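PDB 1HCU: alpha-1,2-Mannosidase from Trichoderma reesei, which probably trims alpha-1,2-linked mannose residues from the high-mannose glycans of N-glycosylated proteins, as a calcium-dependent member of glycosyl hydrolase family 47. Local coordinates for residues 25-30 with 71-76; 52-57 with 159-164; 100-105 with 183-188; 275-280 with 329-334; 316-321 with 398-403. All coordinates share one frame; numbering follows the deposited sequence.

Contact 1 (25-30 with 71-76); sequences TSWNAY and ADIVNT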
# COMPACT_ATOMS: atom_id res chain seq x y z
N THR A 25 1.82 -4.79 21.64
CA THR A 25 2.32 -3.59 22.30
C THR A 25 1.71 -2.33 21.65
O THR A 25 1.12 -1.47 22.34
CB THR A 25 3.86 -3.54 22.19
OG1 THR A 25 4.41 -4.69 22.84
CG2 THR A 25 4.41 -2.28 22.84
N SER A 26 1.84 -2.23 20.33
CA SER A 26 1.31 -1.11 19.57
C SER A 26 -0.19 -0.93 19.84
O SER A 26 -0.67 0.19 20.05
CB SER A 26 1.54 -1.35 18.08
OG SER A 26 2.92 -1.60 17.82
N TRP A 27 -0.93 -2.04 19.87
CA TRP A 27 -2.37 -1.96 20.14
C TRP A 27 -2.69 -1.47 21.55
O TRP A 27 -3.50 -0.55 21.71
CB TRP A 27 -3.04 -3.31 19.92
CG TRP A 27 -4.49 -3.27 20.31
CD1 TRP A 27 -5.06 -3.75 21.46
CD2 TRP A 27 -5.54 -2.62 19.59
NE1 TRP A 27 -6.39 -3.43 21.50
CE2 TRP A 27 -6.72 -2.73 20.36
CE3 TRP A 27 -5.60 -1.94 18.36
CZ2 TRP A 27 -7.94 -2.20 19.95
CZ3 TRP A 27 -6.83 -1.40 17.95
CH2 TRP A 27 -7.98 -1.54 18.75
N ASN A 28 -2.08 -2.08 22.56
CA ASN A 28 -2.30 -1.68 23.95
C ASN A 28 -2.12 -0.18 24.09
O ASN A 28 -2.97 0.53 24.64
CB ASN A 28 -1.30 -2.38 24.88
CG ASN A 28 -1.52 -3.88 24.99
OD1 ASN A 28 -0.69 -4.59 25.55
ND2 ASN A 28 -2.65 -4.36 24.48
N ALA A 29 -0.99 0.31 23.59
CA ALA A 29 -0.69 1.73 23.66
C ALA A 29 -1.76 2.54 22.92
O ALA A 29 -2.25 3.54 23.44
CB ALA A 29 0.68 2.00 23.08
N TYR A 30 -2.12 2.11 21.71
CA TYR A 30 -3.13 2.84 20.95
C TYR A 30 -4.49 2.82 21.64
O TYR A 30 -5.17 3.84 21.73
CB TYR A 30 -3.27 2.27 19.53
CG TYR A 30 -4.53 2.72 18.83
CD1 TYR A 30 -5.66 1.90 18.76
CD2 TYR A 30 -4.64 4.01 18.30
CE1 TYR A 30 -6.86 2.35 18.20
CE2 TYR A 30 -5.83 4.47 17.74
CZ TYR A 30 -6.94 3.63 17.69
OH TYR A 30 -8.12 4.09 17.18
N ALA A 71 -8.37 -12.76 19.30
CA ALA A 71 -9.79 -12.70 19.58
C ALA A 71 -10.20 -11.44 20.36
O ALA A 71 -11.07 -10.69 19.91
CB ALA A 71 -10.22 -13.96 20.34
N ASP A 72 -9.58 -11.19 21.51
CA ASP A 72 -9.92 -10.02 22.32
C ASP A 72 -9.89 -8.69 21.59
O ASP A 72 -10.84 -7.91 21.65
CB ASP A 72 -9.01 -9.95 23.54
CG ASP A 72 -9.41 -10.93 24.62
OD1 ASP A 72 -10.08 -11.94 24.29
OD2 ASP A 72 -9.05 -10.70 25.80
N ILE A 73 -8.78 -8.40 20.92
CA ILE A 73 -8.67 -7.16 20.18
C ILE A 73 -9.75 -7.10 19.11
O ILE A 73 -10.36 -6.05 18.90
CB ILE A 73 -7.28 -7.04 19.51
CG1 ILE A 73 -6.19 -7.00 20.59
CG2 ILE A 73 -7.23 -5.79 18.63
CD1 ILE A 73 -4.79 -7.02 20.06
N VAL A 74 -10.01 -8.22 18.45
CA VAL A 74 -11.02 -8.27 17.40
C VAL A 74 -12.38 -7.88 17.96
O VAL A 74 -13.10 -7.07 17.38
CB VAL A 74 -11.13 -9.67 16.76
CG1 VAL A 74 -12.29 -9.72 15.77
CG2 VAL A 74 -9.84 -10.01 16.06
N ASN A 75 -12.73 -8.46 19.10
CA ASN A 75 -14.00 -8.18 19.73
C ASN A 75 -14.12 -6.70 20.09
O ASN A 75 -15.17 -6.09 19.89
CB ASN A 75 -14.17 -9.06 20.97
CG ASN A 75 -15.40 -8.68 21.78
OD1 ASN A 75 -15.33 -7.83 22.68
ND2 ASN A 75 -16.54 -9.30 21.45
N THR A 76 -13.04 -6.12 20.61
CA THR A 76 -13.04 -4.71 21.00
C THR A 76 -13.40 -3.80 19.83
O THR A 76 -14.22 -2.89 19.96
CB THR A 76 -11.66 -4.27 21.56
OG1 THR A 76 -11.29 -5.12 22.65
CG2 THR A 76 -11.70 -2.83 22.04
O HOH W 1 -8.06 -4.96 23.45
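Segments 25-30 and 71-76, on helices 13-33 and 71-80, come closest at Trp27 and Ile73, whose CA atoms stand 8.2 Å apart, a helix-on-helix contact within the (αα)7 barrel of family 47 mannosidases. Ile73 lies over one face of the Trp27 indole in a CH-pi contact: its CG2 methyl sits 3.7 Å from the centroid of the five-membered ring, 16° off the normal. The other branch runs along the pyrrole side, with Ile73 CG1 reaching Trp27 CD1 at 3.5 Å and Ile73 CD1 lying near the same part of the ring. Trp27 CG lies anti to the backbone N (chi1 175°), which carries the indole across toward helix 71-80. Ile73 also touches Phe23 and Gln24, earlier on helix 13-33, and Ala65 of helix 56-67. The methyl of Thr76 stands at the indole edge, its CG2 4.3 Å from Trp27 CZ2. At the polar rim, Trp27 NE1 donates to a water at 3.0 Å, and that water makes a weak bond with Thr76 OG1.

Contact 2 (52-57 with 159-164); sequences NGWGSS and VFFNPT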
# COMPACT_ATOMS: atom_id res chain seq x y z
N ASN A 52 -9.93 11.96 9.45
CA ASN A 52 -11.27 12.46 9.72
C ASN A 52 -11.90 12.02 11.05
O ASN A 52 -13.10 12.16 11.25
CB ASN A 52 -12.19 12.10 8.55
CG ASN A 52 -11.69 12.66 7.23
OD1 ASN A 52 -11.62 13.87 7.06
ND2 ASN A 52 -11.33 11.78 6.31
N GLY A 53 -11.09 11.46 11.95
CA GLY A 53 -11.59 11.05 13.24
C GLY A 53 -12.54 9.86 13.31
O GLY A 53 -13.32 9.75 14.25
N TRP A 54 -12.47 8.98 12.32
CA TRP A 54 -13.32 7.81 12.32
C TRP A 54 -12.68 6.61 13.02
O TRP A 54 -13.30 5.55 13.14
CB TRP A 54 -13.72 7.43 10.88
CG TRP A 54 -14.75 8.35 10.27
CD1 TRP A 54 -15.90 8.81 10.86
CD2 TRP A 54 -14.73 8.91 8.94
NE1 TRP A 54 -16.60 9.62 9.99
CE2 TRP A 54 -15.91 9.70 8.81
CE3 TRP A 54 -13.85 8.82 7.86
CZ2 TRP A 54 -16.21 10.39 7.63
CZ3 TRP A 54 -14.15 9.51 6.69
CH2 TRP A 54 -15.33 10.29 6.59
N GLY A 55 -11.44 6.76 13.49
CA GLY A 55 -10.77 5.66 14.17
C GLY A 55 -9.90 4.84 13.23
O GLY A 55 -9.93 3.61 13.24
N SER A 56 -9.11 5.55 12.44
CA SER A 56 -8.22 4.96 11.46
C SER A 56 -7.45 3.71 11.93
O SER A 56 -7.63 2.62 11.37
CB SER A 56 -7.23 6.04 10.99
OG SER A 56 -6.49 5.61 9.87
N SER A 57 -6.60 3.86 12.95
CA SER A 57 -5.82 2.73 13.45
C SER A 57 -6.65 1.51 13.86
O SER A 57 -6.22 0.37 13.67
CB SER A 57 -4.94 3.16 14.63
OG SER A 57 -3.93 4.05 14.22
N VAL A 159 -14.09 15.27 -0.90
CA VAL A 159 -15.53 15.47 -0.67
C VAL A 159 -15.73 15.95 0.76
O VAL A 159 -14.80 15.97 1.56
CB VAL A 159 -16.35 14.18 -0.87
CG1 VAL A 159 -16.24 13.72 -2.32
CG2 VAL A 159 -15.90 13.10 0.11
N PHE A 160 -16.96 16.35 1.07
CA PHE A 160 -17.31 16.83 2.41
C PHE A 160 -18.63 16.19 2.83
O PHE A 160 -19.49 15.94 1.99
CB PHE A 160 -17.46 18.36 2.41
CG PHE A 160 -16.22 19.11 2.01
CD1 PHE A 160 -15.89 19.29 0.66
CD2 PHE A 160 -15.38 19.66 2.98
CE1 PHE A 160 -14.73 20.00 0.29
CE2 PHE A 160 -14.23 20.37 2.62
CZ PHE A 160 -13.91 20.54 1.27
N PHE A 161 -18.78 15.92 4.13
CA PHE A 161 -20.00 15.30 4.66
C PHE A 161 -20.74 16.25 5.59
O PHE A 161 -21.95 16.14 5.77
CB PHE A 161 -19.66 14.04 5.48
CG PHE A 161 -19.23 12.87 4.67
CD1 PHE A 161 -18.93 11.65 5.28
CD2 PHE A 161 -19.10 12.96 3.29
CE1 PHE A 161 -18.51 10.56 4.53
CE2 PHE A 161 -18.69 11.88 2.53
CZ PHE A 161 -18.39 10.67 3.15
N ASN A 162 -20.00 17.18 6.17
CA ASN A 162 -20.53 18.14 7.11
C ASN A 162 -20.31 19.55 6.57
O ASN A 162 -19.18 19.94 6.30
CB ASN A 162 -19.78 17.99 8.44
CG ASN A 162 -20.37 18.85 9.54
OD1 ASN A 162 -21.07 19.82 9.28
ND2 ASN A 162 -20.06 18.50 10.79
N PRO A 163 -21.39 20.33 6.42
CA PRO A 163 -22.82 20.15 6.68
C PRO A 163 -23.62 19.18 5.77
O PRO A 163 -24.63 18.63 6.20
CB PRO A 163 -23.36 21.58 6.61
CG PRO A 163 -22.34 22.30 5.74
CD PRO A 163 -21.08 21.77 6.31
N THR A 164 -23.21 19.02 4.51
CA THR A 164 -23.90 18.08 3.64
C THR A 164 -22.92 17.36 2.71
O THR A 164 -21.75 17.72 2.65
CB THR A 164 -25.04 18.76 2.81
OG1 THR A 164 -25.83 17.75 2.17
CG2 THR A 164 -24.48 19.69 1.75
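Trp54 NE1 makes weak hydrogen bonds to the carbonyl oxygens of both Asn85, which carries an N-linked glycan, and Thr88, while the benzo end of the indole meets Phe161. Across the contact the meeting is purely apolar: Trp54 CH2 lies 3.8 Å from Phe161 CE1, and Trp54 CZ2 is as close to Phe161 CD1. The ring planes meet obliquely at 42°, with the centroid of the six-membered ring of Trp54 5.8 Å from that of Phe161. CB of Asn52 rests over one indole face near its rim. Replacing Trp54 with an alanine would probably leave Phe161 without its aromatic neighbour and the carbonyls of Asn85 and Thr88 without the weak N-H bond they share. Just beyond, Asp38 OD1 accepts from the backbone N of both Gly55 and Ser56 where helix 56-67 starts. Trp54 packs on Thr101 of helix 98-117 and Phe161 on Leu144 of helix 127-144; the contact thus joins the loop leading into helix 56-67 to the loop leaving strand 158-160, beside these two helices.

Contact 3 (100-105 with 183-188); sequences ETNIRY and LEWTRL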
# COMPACT_ATOMS: atom_id res chain seq x y z
N GLU A 100 -7.51 8.04 0.41
CA GLU A 100 -7.07 7.56 1.73
C GLU A 100 -8.21 6.88 2.48
O GLU A 100 -8.02 5.84 3.11
CB GLU A 100 -6.55 8.73 2.57
CG GLU A 100 -5.39 9.52 1.97
CD GLU A 100 -4.14 8.67 1.74
OE1 GLU A 100 -3.96 7.66 2.44
OE2 GLU A 100 -3.33 9.03 0.86
N THR A 101 -9.41 7.46 2.41
CA THR A 101 -10.56 6.90 3.10
C THR A 101 -10.95 5.54 2.54
O THR A 101 -11.27 4.61 3.28
CB THR A 101 -11.78 7.86 3.00
OG1 THR A 101 -11.41 9.14 3.51
CG2 THR A 101 -12.96 7.32 3.81
N ASN A 102 -10.89 5.43 1.22
CA ASN A 102 -11.23 4.20 0.52
C ASN A 102 -10.35 3.01 0.88
O ASN A 102 -10.84 1.96 1.28
CB ASN A 102 -11.15 4.45 -0.99
CG ASN A 102 -11.29 3.17 -1.79
OD1 ASN A 102 -12.38 2.62 -1.95
ND2 ASN A 102 -10.17 2.67 -2.29
N ILE A 103 -9.04 3.18 0.73
CA ILE A 103 -8.10 2.10 0.99
C ILE A 103 -8.03 1.65 2.45
O ILE A 103 -7.81 0.46 2.73
CB ILE A 103 -6.67 2.47 0.48
CG1 ILE A 103 -6.07 3.59 1.34
CG2 ILE A 103 -6.73 2.90 -0.98
CD1 ILE A 103 -4.63 3.94 0.98
N ARG A 104 -8.22 2.59 3.38
CA ARG A 104 -8.18 2.25 4.81
C ARG A 104 -9.51 1.77 5.37
O ARG A 104 -9.65 0.62 5.79
CB ARG A 104 -7.71 3.46 5.63
CG ARG A 104 -6.25 3.84 5.49
CD ARG A 104 -5.88 4.87 6.54
NE ARG A 104 -4.48 5.26 6.47
CZ ARG A 104 -3.91 5.80 5.40
NH1 ARG A 104 -4.64 6.02 4.31
NH2 ARG A 104 -2.62 6.13 5.41
N TYR A 105 -10.50 2.66 5.40
CA TYR A 105 -11.79 2.33 5.96
C TYR A 105 -12.60 1.30 5.18
O TYR A 105 -12.91 0.22 5.68
CB TYR A 105 -12.59 3.62 6.16
CG TYR A 105 -11.99 4.51 7.22
CD1 TYR A 105 -11.41 5.74 6.90
CD2 TYR A 105 -12.02 4.14 8.57
CE1 TYR A 105 -10.89 6.58 7.90
CE2 TYR A 105 -11.51 4.97 9.57
CZ TYR A 105 -10.95 6.19 9.23
OH TYR A 105 -10.51 7.03 10.24
N LEU A 183 -11.00 -1.77 -6.99
CA LEU A 183 -11.00 -3.02 -6.24
C LEU A 183 -12.04 -3.03 -5.13
O LEU A 183 -12.90 -3.92 -5.08
CB LEU A 183 -9.62 -3.28 -5.61
CG LEU A 183 -9.14 -4.74 -5.49
CD1 LEU A 183 -8.04 -4.82 -4.43
CD2 LEU A 183 -10.28 -5.66 -5.15
N GLU A 184 -12.00 -2.05 -4.24
CA GLU A 184 -12.96 -2.06 -3.14
C GLU A 184 -14.39 -1.72 -3.49
O GLU A 184 -15.32 -2.22 -2.86
CB GLU A 184 -12.47 -1.22 -1.94
CG GLU A 184 -11.58 -0.02 -2.21
CD GLU A 184 -10.21 -0.37 -2.75
OE1 GLU A 184 -10.03 -0.29 -3.98
OE2 GLU A 184 -9.31 -0.74 -1.95
N TRP A 185 -14.58 -0.89 -4.51
CA TRP A 185 -15.93 -0.52 -4.93
C TRP A 185 -16.59 -1.66 -5.70
O TRP A 185 -17.81 -1.85 -5.61
CB TRP A 185 -15.87 0.77 -5.76
CG TRP A 185 -15.72 1.99 -4.88
CD1 TRP A 185 -14.67 2.29 -4.05
CD2 TRP A 185 -16.70 3.02 -4.68
NE1 TRP A 185 -14.94 3.43 -3.34
CE2 TRP A 185 -16.18 3.91 -3.70
CE3 TRP A 185 -17.96 3.28 -5.22
CZ2 TRP A 185 -16.88 5.04 -3.26
CZ3 TRP A 185 -18.66 4.41 -4.78
CH2 TRP A 185 -18.12 5.27 -3.81
N THR A 186 -15.80 -2.43 -6.45
CA THR A 186 -16.36 -3.56 -7.18
C THR A 186 -16.69 -4.64 -6.16
O THR A 186 -17.71 -5.32 -6.26
CB THR A 186 -15.36 -4.13 -8.22
OG1 THR A 186 -15.20 -3.19 -9.30
CG2 THR A 186 -15.87 -5.45 -8.79
N ARG A 187 -15.83 -4.78 -5.15
CA ARG A 187 -16.03 -5.76 -4.09
C ARG A 187 -17.33 -5.43 -3.35
O ARG A 187 -18.10 -6.32 -3.02
CB ARG A 187 -14.84 -5.73 -3.11
CG ARG A 187 -14.87 -6.84 -2.06
CD ARG A 187 -14.96 -8.20 -2.73
NE ARG A 187 -15.25 -9.29 -1.80
CZ ARG A 187 -15.96 -10.37 -2.12
NH1 ARG A 187 -16.46 -10.49 -3.35
NH2 ARG A 187 -16.16 -11.34 -1.23
N LEU A 188 -17.56 -4.14 -3.11
CA LEU A 188 -18.77 -3.71 -2.41
C LEU A 188 -20.03 -4.08 -3.21
O LEU A 188 -21.00 -4.60 -2.65
CB LEU A 188 -18.71 -2.20 -2.14
CG LEU A 188 -19.82 -1.59 -1.27
CD1 LEU A 188 -19.81 -2.24 0.10
CD2 LEU A 188 -19.64 -0.10 -1.16
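Asn102 projects its amide toward Glu184 and Trp185, which follow one another on the facing helix. Its OD1 lies at the edge of the Trp185 indole, 3.0 Å from NE1, with the amide and ring planes 33° apart. The position opposite Glu184 is less secure, because the model brings the amide too close to the glutamate chain, and the details there are doubtful. Asn102 ND2 and Glu184 OE1 are 3.4 Å apart but poorly angled for a bond.

In the next shell, Glu184 OE2 is hydrogen-bonded to Asn484 ND2, as is the carbonyl O of Ile103, so one side chain ties both helices to the chain beside Thr485, a calcium ligand. The Ile103 side chain is about 6 Å from the bound calcium at the nearest atoms. One turn before Arg104, Glu100, a predicted proton donor, accepts through OE1 from Arg104 NH1 at 2.6 Å (153°) in a salt bridge; Arg104 NE in turn bonds Ser451 OG.

The axes of segments 100-105 and 183-188, on helices 98-117 and 182-192, pass 10.4 Å apart at 59°. Trp185 packs on Leu144 of helix 127-144, and Glu184 on Tyr250 of helix 245-257.

Contact 4 (275-280 with 329-334); sequences STIGHL and IDFGIK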
# COMPACT_ATOMS: atom_id res chain seq x y z
N SER A 275 7.18 -1.98 -20.43
CA SER A 275 7.78 -0.68 -20.65
C SER A 275 8.68 -0.23 -19.49
O SER A 275 9.70 0.41 -19.74
CB SER A 275 6.71 0.39 -20.91
OG SER A 275 6.20 0.27 -22.22
N THR A 276 8.34 -0.54 -18.25
CA THR A 276 9.21 -0.09 -17.16
C THR A 276 10.46 -0.96 -17.12
O THR A 276 11.52 -0.51 -16.71
CB THR A 276 8.50 -0.10 -15.77
OG1 THR A 276 8.72 -1.35 -15.11
CG2 THR A 276 7.02 0.13 -15.94
N ILE A 277 10.33 -2.20 -17.57
CA ILE A 277 11.46 -3.10 -17.60
C ILE A 277 12.47 -2.69 -18.67
O ILE A 277 13.67 -2.74 -18.44
CB ILE A 277 11.01 -4.56 -17.87
CG1 ILE A 277 10.29 -5.11 -16.64
CG2 ILE A 277 12.22 -5.43 -18.20
CD1 ILE A 277 9.83 -6.54 -16.81
N GLY A 278 11.97 -2.26 -19.83
CA GLY A 278 12.87 -1.86 -20.89
C GLY A 278 13.30 -0.40 -20.86
O GLY A 278 14.27 -0.02 -21.52
N HIS A 279 12.62 0.43 -20.07
CA HIS A 279 12.95 1.85 -20.04
C HIS A 279 13.14 2.51 -18.66
O HIS A 279 13.86 3.49 -18.55
CB HIS A 279 11.88 2.62 -20.81
CG HIS A 279 11.62 2.09 -22.18
ND1 HIS A 279 12.53 2.21 -23.21
CD2 HIS A 279 10.55 1.44 -22.70
CE1 HIS A 279 12.03 1.66 -24.31
NE2 HIS A 279 10.83 1.18 -24.02
N LEU A 280 12.49 1.97 -17.63
CA LEU A 280 12.59 2.55 -16.29
C LEU A 280 13.64 1.86 -15.42
O LEU A 280 14.11 2.44 -14.44
CB LEU A 280 11.23 2.52 -15.59
CG LEU A 280 10.08 3.31 -16.24
CD1 LEU A 280 8.87 3.32 -15.30
CD2 LEU A 280 10.52 4.74 -16.51
N ILE A 329 8.58 -12.44 -12.68
CA ILE A 329 9.02 -12.91 -11.38
C ILE A 329 10.49 -12.55 -11.19
O ILE A 329 10.87 -11.98 -10.16
CB ILE A 329 8.82 -14.43 -11.23
CG1 ILE A 329 7.32 -14.77 -11.31
CG2 ILE A 329 9.44 -14.91 -9.92
CD1 ILE A 329 6.99 -16.25 -11.21
N ASP A 330 11.33 -12.85 -12.18
CA ASP A 330 12.76 -12.52 -12.08
C ASP A 330 12.98 -11.03 -11.84
O ASP A 330 13.80 -10.65 -10.99
CB ASP A 330 13.52 -12.90 -13.36
CG ASP A 330 13.53 -14.39 -13.62
OD1 ASP A 330 13.29 -15.17 -12.67
OD2 ASP A 330 13.78 -14.77 -14.78
N PHE A 331 12.27 -10.20 -12.60
CA PHE A 331 12.41 -8.76 -12.46
C PHE A 331 11.96 -8.32 -11.07
O PHE A 331 12.61 -7.49 -10.44
CB PHE A 331 11.62 -8.03 -13.56
CG PHE A 331 11.88 -6.55 -13.60
CD1 PHE A 331 10.94 -5.66 -13.09
CD2 PHE A 331 13.08 -6.05 -14.09
CE1 PHE A 331 11.20 -4.29 -13.07
CE2 PHE A 331 13.35 -4.68 -14.07
CZ PHE A 331 12.41 -3.80 -13.56
N GLY A 332 10.86 -8.89 -10.59
CA GLY A 332 10.37 -8.55 -9.26
C GLY A 332 11.36 -8.93 -8.17
O GLY A 332 11.55 -8.19 -7.21
N ILE A 333 11.99 -10.10 -8.30
CA ILE A 333 12.97 -10.58 -7.33
C ILE A 333 14.16 -9.61 -7.27
O ILE A 333 14.67 -9.30 -6.19
CB ILE A 333 13.51 -11.99 -7.71
CG1 ILE A 333 12.40 -13.04 -7.55
CG2 ILE A 333 14.68 -12.37 -6.82
CD1 ILE A 333 11.80 -13.10 -6.16
N LYS A 334 14.58 -9.14 -8.43
CA LYS A 334 15.69 -8.21 -8.53
C LYS A 334 15.32 -6.90 -7.85
O LYS A 334 16.14 -6.28 -7.16
CB LYS A 334 16.04 -7.96 -10.01
CG LYS A 334 17.12 -6.92 -10.26
CD LYS A 334 18.40 -7.27 -9.51
CE LYS A 334 19.41 -6.14 -9.54
NZ LYS A 334 20.17 -6.06 -10.82
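One face of the Phe331 ring is covered by Ile277, whose CG1 stands almost exactly above its centre, 3.6 Å from the centroid and 8° off the normal, a CH-pi contact. CD1 of Ile277 continues toward the root of the ring and lies 3.8 Å from Phe331 CG. Thr276 approaches obliquely, its OG1 4.4 Å from Phe331 CE1, and Phe316 of helix 312-323 meets the ring with the planes at about 60°. A chi1 of -172° turns the Phe331 side chain away from its own backbone N and swings the ring out toward helix 263-280. A serine in place of Phe331 would probably strip Ile277 of its aromatic platform and open a gap beside Phe316. Leu293 of strand 292-297 also touches the Phe331 side chain, whereas Thr276 packs against Leu221 and Trp240. No hydrogen bond joins the two segments; the contact is apolar packing between helices 263-280 and 326-344 in the (αα)7 barrel of this family.

Contact 5 (316-321 with 398-403); sequences FILGGI and LYYAYR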
# COMPACT_ATOMS: atom_id res chain seq x y z
N PHE A 316 5.37 -7.05 -9.55
CA PHE A 316 5.85 -7.78 -10.72
C PHE A 316 5.78 -9.28 -10.46
O PHE A 316 5.45 -10.06 -11.35
CB PHE A 316 7.30 -7.39 -11.06
CG PHE A 316 7.40 -6.22 -12.01
CD1 PHE A 316 7.28 -4.91 -11.55
CD2 PHE A 316 7.57 -6.44 -13.37
CE1 PHE A 316 7.32 -3.85 -12.43
CE2 PHE A 316 7.61 -5.38 -14.27
CZ PHE A 316 7.48 -4.07 -13.80
N ILE A 317 6.10 -9.66 -9.22
CA ILE A 317 6.05 -11.06 -8.81
C ILE A 317 4.61 -11.53 -8.92
O ILE A 317 4.34 -12.57 -9.53
CB ILE A 317 6.55 -11.24 -7.35
CG1 ILE A 317 8.07 -11.09 -7.31
CG2 ILE A 317 6.14 -12.60 -6.80
CD1 ILE A 317 8.65 -10.96 -5.93
N LEU A 318 3.67 -10.76 -8.36
CA LEU A 318 2.26 -11.13 -8.43
C LEU A 318 1.84 -11.36 -9.87
O LEU A 318 1.19 -12.36 -10.20
CB LEU A 318 1.38 -10.05 -7.82
CG LEU A 318 -0.13 -10.32 -7.91
CD1 LEU A 318 -0.47 -11.71 -7.37
CD2 LEU A 318 -0.86 -9.26 -7.13
N GLY A 319 2.22 -10.42 -10.74
CA GLY A 319 1.90 -10.52 -12.15
C GLY A 319 2.51 -11.76 -12.79
O GLY A 319 1.88 -12.39 -13.63
N GLY A 320 3.72 -12.10 -12.38
CA GLY A 320 4.39 -13.28 -12.91
C GLY A 320 3.68 -14.56 -12.51
O GLY A 320 3.65 -15.53 -13.26
N ILE A 321 3.10 -14.57 -11.31
CA ILE A 321 2.37 -15.73 -10.82
C ILE A 321 1.08 -15.88 -11.64
O ILE A 321 0.87 -16.91 -12.28
CB ILE A 321 1.98 -15.57 -9.33
CG1 ILE A 321 3.24 -15.56 -8.48
CG2 ILE A 321 1.08 -16.71 -8.89
CD1 ILE A 321 2.97 -15.29 -7.03
N LEU A 398 9.50 -8.24 0.01
CA LEU A 398 10.24 -9.39 0.50
C LEU A 398 9.26 -10.54 0.71
O LEU A 398 9.56 -11.69 0.39
CB LEU A 398 10.93 -9.05 1.82
CG LEU A 398 12.07 -8.03 1.70
CD1 LEU A 398 12.50 -7.58 3.10
CD2 LEU A 398 13.24 -8.65 0.94
N TYR A 399 8.08 -10.22 1.24
CA TYR A 399 7.07 -11.24 1.46
C TYR A 399 6.73 -11.96 0.16
O TYR A 399 6.77 -13.19 0.10
CB TYR A 399 5.82 -10.62 2.10
CG TYR A 399 4.62 -11.53 2.10
CD1 TYR A 399 3.56 -11.30 1.23
CD2 TYR A 399 4.56 -12.64 2.94
CE1 TYR A 399 2.47 -12.16 1.19
CE2 TYR A 399 3.46 -13.51 2.91
CZ TYR A 399 2.43 -13.26 2.03
OH TYR A 399 1.35 -14.12 1.96
N TYR A 400 6.41 -11.21 -0.90
CA TYR A 400 6.08 -11.83 -2.19
C TYR A 400 7.24 -12.68 -2.71
O TYR A 400 7.02 -13.78 -3.25
CB TYR A 400 5.73 -10.79 -3.25
CG TYR A 400 4.32 -10.25 -3.17
CD1 TYR A 400 4.02 -9.13 -2.41
CD2 TYR A 400 3.28 -10.86 -3.89
CE1 TYR A 400 2.73 -8.61 -2.36
CE2 TYR A 400 1.98 -10.35 -3.85
CZ TYR A 400 1.72 -9.23 -3.08
OH TYR A 400 0.45 -8.69 -3.05
N ALA A 401 8.47 -12.17 -2.57
CA ALA A 401 9.66 -12.89 -3.02
C ALA A 401 9.74 -14.27 -2.38
O ALA A 401 10.02 -15.27 -3.05
CB ALA A 401 10.92 -12.08 -2.70
N TYR A 402 9.45 -14.34 -1.08
CA TYR A 402 9.46 -15.60 -0.36
C TYR A 402 8.33 -16.53 -0.81
O TYR A 402 8.55 -17.71 -1.06
CB TYR A 402 9.37 -15.36 1.16
CG TYR A 402 9.27 -16.65 1.94
CD1 TYR A 402 8.05 -17.08 2.47
CD2 TYR A 402 10.37 -17.51 2.05
CE1 TYR A 402 7.93 -18.32 3.08
CE2 TYR A 402 10.25 -18.76 2.65
CZ TYR A 402 9.03 -19.16 3.16
OH TYR A 402 8.90 -20.42 3.70
N ARG A 403 7.11 -15.99 -0.92
CA ARG A 403 5.96 -16.79 -1.35
C ARG A 403 6.13 -17.39 -2.73
O ARG A 403 5.54 -18.43 -3.03
CB ARG A 403 4.67 -15.95 -1.33
CG ARG A 403 4.26 -15.43 0.04
CD ARG A 403 4.05 -16.56 1.04
NE ARG A 403 3.25 -17.62 0.46
CZ ARG A 403 3.01 -18.79 1.05
NH1 ARG A 403 3.50 -19.06 2.25
NH2 ARG A 403 2.29 -19.70 0.42
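Ile317 carries its CB toward the opposing helix of the (αα)7 barrel and divides there into two branches that meet Tyr400 and Ala401. CG2, the shorter branch, rests against the carbonyl O (3.8 Å) and CB (4.0 Å) of Tyr400. The longer branch leaves through CG1, anti to the carbonyl carbon (chi1 -74°), and ends in CD1, which lies 3.6 Å from Ala401 N and equally near its CA. The same methyl, Ile317 CD1, comes 4.1 Å from Ala401 CB, so the tip nestles against the backbone at the junction of Tyr400 and Ala401.

Beside it, Leu318 offers its CB to the Tyr400 ring, 4.0 Å from CE2. Tyr400 is thereby touched at its root by Ile317 and at CE2 by Leu318, and the whole contact is apolar and buried. Beyond the pair, Ile333 of helix 326-344 packs on both Ile317 and Ala401, closing a three-helix junction, while Trp410 of helix 408-425 touches Ala401.

The axes of the short segments pass 9.8 Å apart and run in the same general direction, 29° apart. The nearest atoms of the Tyr400 side chain are about 9 Å from the bound calcium, so this is helix packing close to the metal site of the enzyme.

Overall arrangement
From the N terminus, contact 1 closes the first loop, returning helix 71-80 to helix 13-33. Contact 2 opens inside that loop and ends beyond it, so the two cross; they touch where Tyr30 packs on Ser57. Contact 3 opens within contact 2 and crosses it in turn, joining helices 98-117 and 182-192, with the Tyr105 hydroxyl against Gly55 and Ser56. Contacts 1 and 3 are in series. In another part of the barrel, contact 4 returns helix 326-344 to helix 263-280; contact 5 opens inside that loop, crosses it and brings helix 393-405 to helix 312-323. Phe316 packs on Thr276, Ile277 and Phe331. Contacts 2 and 4 lie on opposite sides of the chain's centre, their centres about 39 Å apart.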